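Side-chain contacts in DUF4276 family protein (PDB 2P62), which is of unknown function but belongs to the Toprim-like clan of proteins, whose better-known members act on nucleic acids: residues Phe16-Val19 and Leu20-Leu24; Tyr208-Tyr211 and Ile212-Ile216. One frame throughout, in Å; residues are numbered along the deposited sequence.

Interaction 1: residues Phe16-Val19 and Leu20-Leu24; sequences FFKV and LLEKL
Within helix 11-23 the amides of Leu21, Glu22 and Lys23 reach back to the carbonyls of Phe17, Lys18 and Val19, with Leu21 N 2.8 Å from Phe17 O, while Leu20 N makes a weak bond to Phe16 O. One turn apart, Phe16 and Leu20 meet in a CH-pi contact. Leu20 CD1 sits over one face of the ring, 3.6 Å from Phe16 CE1, and the line from this methyl to the ring centroid tilts 29° from the normal. Phe16 has CG anti to the backbone N (chi1 180°), which puts CG beside the carbonyl carbon and brings the ring to the methyl one turn on. Helix 11-23 is the helix of the first beta-alpha unit, following strand 2-7, as would suit a Toprim-like fold; Phe17 and Leu20 pack on helix 233-239, while Leu21 and Glu22 touch Leu53 of strand 51-55. On another flank Lys18 CD lies against the carboxylate, 3.3 Å from Glu22 OE2, and Lys18 NZ, 4.5 Å from Glu22 OE1, is near but beyond a salt bridge. Arg28 bridges to OE1, and Lys23 NZ adds a long bridge to Glu22 OE2 at 3.6 Å. Cutting Glu22 back to an alanine removes the carboxylate and would probably leave Arg28 without this salt-bridge mate. Val19 CG2 meets Lys23 CG at 4.0 Å, the side chains crossing at about a right angle.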
loop_
_atom_site.group_PDB
_atom_site.type_symbol
_atom_site.label_atom_id
_atom_site.label_comp_id
_atom_site.label_asym_id
_atom_site.label_seq_id
_atom_site.Cartn_x
_atom_site.Cartn_y
_atom_site.Cartn_z
ATOM N N PHE A 16 -3.078 -10.554 -6.272
ATOM C CA PHE A 16 -3.511 -11.134 -7.533
ATOM C C PHE A 16 -3.830 -12.619 -7.341
ATOM O O PHE A 16 -4.919 -13.069 -7.677
ATOM C CB PHE A 16 -2.423 -10.936 -8.606
ATOM C CG PHE A 16 -2.777 -11.514 -9.951
ATOM C CD1 PHE A 16 -2.334 -12.780 -10.319
ATOM C CD2 PHE A 16 -3.568 -10.802 -10.844
ATOM C CE1 PHE A 16 -2.674 -13.331 -11.563
ATOM C CE2 PHE A 16 -3.914 -11.342 -12.089
ATOM C CZ PHE A 16 -3.465 -12.611 -12.446
ATOM N N PHE A 17 -2.900 -13.377 -6.770
ATOM C CA PHE A 17 -3.140 -14.799 -6.564
ATOM C C PHE A 17 -4.221 -15.079 -5.523
ATOM O O PHE A 17 -5.021 -16.005 -5.683
ATOM C CB PHE A 17 -1.843 -15.512 -6.176
ATOM C CG PHE A 17 -1.005 -15.916 -7.357
ATOM C CD1 PHE A 17 -1.336 -17.046 -8.106
ATOM C CD2 PHE A 17 0.082 -15.142 -7.755
ATOM C CE1 PHE A 17 -0.598 -17.396 -9.243
ATOM C CE2 PHE A 17 0.824 -15.482 -8.888
ATOM C CZ PHE A 17 0.481 -16.614 -9.637
ATOM N N LYS A 18 -4.246 -14.272 -4.465
ATOM C CA LYS A 18 -5.216 -14.432 -3.389
ATOM C C LYS A 18 -6.658 -14.234 -3.870
ATOM O O LYS A 18 -7.547 -15.015 -3.524
ATOM C CB LYS A 18 -4.878 -13.456 -2.247
ATOM C CG LYS A 18 -5.642 -13.680 -0.942
ATOM C CD LYS A 18 -6.786 -12.693 -0.766
ATOM C CE LYS A 18 -6.284 -11.335 -0.324
ATOM N NZ LYS A 18 -5.634 -11.448 0.988
ATOM N N VAL A 19 -6.909 -13.214 -4.680
ATOM C CA VAL A 19 -8.282 -13.016 -5.129
ATOM C C VAL A 19 -8.733 -14.160 -6.049
ATOM O O VAL A 19 -9.879 -14.600 -5.985
ATOM C CB VAL A 19 -8.483 -11.624 -5.815
ATOM C CG1 VAL A 19 -7.620 -11.500 -7.070
ATOM C CG2 VAL A 19 -9.959 -11.421 -6.138
ATOM N N LEU A 20 -7.838 -14.664 -6.889
ATOM C CA LEU A 20 -8.215 -15.769 -7.757
ATOM C C LEU A 20 -8.432 -17.044 -6.946
ATOM O O LEU A 20 -9.423 -17.744 -7.139
ATOM C CB LEU A 20 -7.138 -16.032 -8.801
ATOM C CG LEU A 20 -6.899 -14.936 -9.839
ATOM C CD1 LEU A 20 -5.584 -15.231 -10.527
ATOM C CD2 LEU A 20 -8.057 -14.852 -10.839
ATOM N N LEU A 21 -7.505 -17.345 -6.042
ATOM C CA LEU A 21 -7.592 -18.553 -5.224
ATOM C C LEU A 21 -8.797 -18.569 -4.283
ATOM O O LEU A 21 -9.338 -19.630 -3.989
ATOM C CB LEU A 21 -6.298 -18.744 -4.424
ATOM C CG LEU A 21 -5.018 -19.043 -5.216
ATOM C CD1 LEU A 21 -3.825 -19.132 -4.274
ATOM C CD2 LEU A 21 -5.194 -20.351 -5.983
ATOM N N GLU A 22 -9.212 -17.393 -3.814
ATOM C CA GLU A 22 -10.363 -17.284 -2.920
ATOM C C GLU A 22 -11.674 -17.183 -3.697
ATOM O O GLU A 22 -12.525 -18.072 -3.627
ATOM C CB GLU A 22 -10.231 -16.052 -2.006
ATOM C CG GLU A 22 -9.157 -16.185 -0.920
ATOM C CD GLU A 22 -9.078 -14.995 0.049
ATOM O OE1 GLU A 22 -8.303 -15.086 1.023
ATOM O OE2 GLU A 22 -9.773 -13.977 -0.147
ATOM N N LYS A 23 -11.810 -16.106 -4.461
ATOM C CA LYS A 23 -13.023 -15.834 -5.217
ATOM C C LYS A 23 -13.308 -16.723 -6.414
ATOM O O LYS A 23 -14.447 -16.804 -6.871
ATOM C CB LYS A 23 -13.030 -14.363 -5.640
ATOM C CG LYS A 23 -12.949 -13.385 -4.463
ATOM C CD LYS A 23 -14.123 -13.553 -3.490
ATOM C CE LYS A 23 -14.085 -12.532 -2.341
ATOM N NZ LYS A 23 -12.942 -12.742 -1.415
ATOM N N LEU A 24 -12.288 -17.400 -6.920
ATOM C CA LEU A 24 -12.486 -18.269 -8.069
ATOM C C LEU A 24 -12.403 -19.758 -7.714
ATOM O O LEU A 24 -13.130 -20.566 -8.284
ATOM C CB LEU A 24 -11.461 -17.934 -9.145
ATOM C CG LEU A 24 -11.777 -18.465 -10.540
ATOM C CD1 LEU A 24 -13.017 -17.764 -11.100
ATOM C CD2 LEU A 24 -10.587 -18.218 -11.437
#

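Interaction 2: residues Tyr208-Tyr211 and Ile212-Ile216; sequences YEKY and IGIMI
Tyr211 and Met215, one turn apart on helix 204-218, run side by side and point the same way, so that the methyl at the end of the methionine comes up to the phenol end of the tyrosine. Met215 CE lies 3.8 Å from Tyr211 OH and 4.0 Å from Tyr211 CZ, approaching the ring obliquely. Both side chains leave the backbone with CG anti to N (chi1 -178° in each), which sends them off in matching directions. The methionine stays extended through chi2 and turns only at chi3, -77°, bringing CE round to the phenol. The tyrosine hydroxyl is hydrogen-bonded to Asp163 OD1, which would limit how far the ring end can shift, and Leu159 of helix 152-162 touches both Tyr211 and Met215.

A second side-by-side pair forms where Lys210 and Ile214 lie alongside each other. The lysine chain is extended beyond CG, and Lys210 CG is 3.9 Å from Ile214 CD1; here the aliphatic part of an exposed lysine packs against an exposed isoleucine. Ile212 instead turns its CG1 branch back over the preceding turn, with Ile212 CG1 3.2 Å from Tyr208 O. Ile212 N also donates to Tyr208 O at 2.9 Å. Gly213 N binds Glu209 O at 2.8 Å. Glu209 turns its carboxylate elsewhere, to Ser15 of helix 11-23.

The i to i+4 spacing of these pairs is that of an alpha-helix, and this one has a buried face: Tyr208, Tyr211, Ile212 and Met215 pack among helices 11-23, 152-162 and 220-229, while Lys210 and Ile214 are left on the exposed side.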
loop_
_atom_site.group_PDB
_atom_site.type_symbol
_atom_site.label_atom_id
_atom_site.label_comp_id
_atom_site.label_asym_id
_atom_site.label_seq_id
_atom_site.Cartn_x
_atom_site.Cartn_y
_atom_site.Cartn_z
ATOM N N TYR A 208 -6.373 -4.489 -7.553
ATOM C CA TYR A 208 -6.407 -5.767 -8.261
ATOM C C TYR A 208 -7.462 -6.697 -7.650
ATOM O O TYR A 208 -8.242 -7.323 -8.380
ATOM C CB TYR A 208 -5.009 -6.403 -8.248
ATOM C CG TYR A 208 -3.946 -5.488 -8.828
ATOM C CD1 TYR A 208 -2.600 -5.657 -8.507
ATOM C CD2 TYR A 208 -4.295 -4.413 -9.661
ATOM C CE1 TYR A 208 -1.630 -4.776 -8.993
ATOM C CE2 TYR A 208 -3.328 -3.524 -10.153
ATOM C CZ TYR A 208 -2.001 -3.712 -9.809
ATOM O OH TYR A 208 -1.026 -2.835 -10.229
ATOM N N GLU A 209 -7.487 -6.771 -6.318
ATOM C CA GLU A 209 -8.459 -7.592 -5.588
ATOM C C GLU A 209 -9.874 -7.128 -5.907
ATOM O O GLU A 209 -10.745 -7.932 -6.237
ATOM C CB GLU A 209 -8.248 -7.485 -4.066
ATOM C CG GLU A 209 -7.016 -8.211 -3.527
ATOM C CD GLU A 209 -6.855 -8.095 -2.009
ATOM O OE1 GLU A 209 -7.783 -8.499 -1.273
ATOM O OE2 GLU A 209 -5.797 -7.597 -1.559
ATOM N N LYS A 210 -10.097 -5.822 -5.806
ATOM C CA LYS A 210 -11.408 -5.257 -6.076
ATOM C C LYS A 210 -11.830 -5.482 -7.528
ATOM O O LYS A 210 -12.870 -6.080 -7.793
ATOM C CB LYS A 210 -11.411 -3.760 -5.768
ATOM C CG LYS A 210 -12.776 -3.126 -5.898
ATOM C CD LYS A 210 -12.721 -1.632 -5.684
ATOM C CE LYS A 210 -14.091 -1.001 -5.918
ATOM N NZ LYS A 210 -13.966 0.475 -6.126
ATOM N N TYR A 211 -11.010 -5.005 -8.459
ATOM C CA TYR A 211 -11.281 -5.134 -9.888
ATOM C C TYR A 211 -11.537 -6.580 -10.325
ATOM O O TYR A 211 -12.495 -6.864 -11.052
ATOM C CB TYR A 211 -10.113 -4.545 -10.683
ATOM C CG TYR A 211 -10.292 -4.580 -12.185
ATOM C CD1 TYR A 211 -11.440 -4.058 -12.787
ATOM C CD2 TYR A 211 -9.294 -5.108 -13.010
ATOM C CE1 TYR A 211 -11.592 -4.059 -14.176
ATOM C CE2 TYR A 211 -9.435 -5.112 -14.396
ATOM C CZ TYR A 211 -10.590 -4.585 -14.971
ATOM O OH TYR A 211 -10.736 -4.596 -16.337
ATOM N N ILE A 212 -10.696 -7.503 -9.881
ATOM C CA ILE A 212 -10.888 -8.890 -10.272
ATOM C C ILE A 212 -12.069 -9.507 -9.532
ATOM O O ILE A 212 -12.865 -10.239 -10.119
ATOM C CB ILE A 212 -9.610 -9.709 -10.016
ATOM C CG1 ILE A 212 -8.491 -9.179 -10.922
ATOM C CG2 ILE A 212 -9.880 -11.200 -10.245
ATOM C CD1 ILE A 212 -7.184 -9.942 -10.833
ATOM N N GLY A 213 -12.185 -9.191 -8.246
ATOM C CA GLY A 213 -13.271 -9.720 -7.440
ATOM C C GLY A 213 -14.635 -9.363 -7.992
ATOM O O GLY A 213 -15.564 -10.168 -7.971
ATOM N N ILE A 214 -14.765 -8.142 -8.486
ATOM C CA ILE A 214 -16.025 -7.712 -9.053
ATOM C C ILE A 214 -16.270 -8.379 -10.412
ATOM O O ILE A 214 -17.391 -8.800 -10.697
ATOM C CB ILE A 214 -16.054 -6.182 -9.188
ATOM C CG1 ILE A 214 -16.125 -5.555 -7.792
ATOM C CG2 ILE A 214 -17.228 -5.749 -10.045
ATOM C CD1 ILE A 214 -16.039 -4.035 -7.786
ATOM N N MET A 215 -15.224 -8.482 -11.235
ATOM C CA MET A 215 -15.333 -9.098 -12.558
ATOM C C MET A 215 -15.871 -10.509 -12.438
ATOM O O MET A 215 -16.683 -10.945 -13.249
ATOM C CB MET A 215 -13.972 -9.147 -13.268
ATOM C CG MET A 215 -14.040 -9.741 -14.685
ATOM S SD MET A 215 -12.532 -9.538 -15.661
ATOM C CE MET A 215 -12.735 -7.813 -16.095
ATOM N N ILE A 216 -15.405 -11.222 -11.421
ATOM C CA ILE A 216 -15.841 -12.587 -11.193
ATOM C C ILE A 216 -17.357 -12.625 -11.049
ATOM O O ILE A 216 -17.994 -13.636 -11.344
ATOM C CB ILE A 216 -15.165 -13.160 -9.937
ATOM C CG1 ILE A 216 -13.658 -13.250 -10.180
ATOM C CG2 ILE A 216 -15.729 -14.527 -9.608
ATOM C CD1 ILE A 216 -12.888 -13.883 -9.052
#

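Interactions 1 and 2 belong to two helices, 11-23 and 204-218, that pack against each other; the centres of the two interactions lie about 9 Å apart. Phe16 CD2 meets Ile212 CD1 at 3.7 Å, and Lys23 CB meets Ile216 CD1 at 3.4 Å, in a mostly apolar seam, with Lys18 CE against Glu209 OE1 at one place; helix 220-229 touches both. Interaction 1 is the more buried, lying closer to the chain's centre beside the sheet, and mixes a methyl-over-ring contact with a buried carboxylate held by charge. Interaction 2 lies farther out and is partly exposed; it packs methionine against tyrosine and lysine against isoleucine, and Tyr211 and Glu209 are hydrogen-bonded to Asp163 and Ser15.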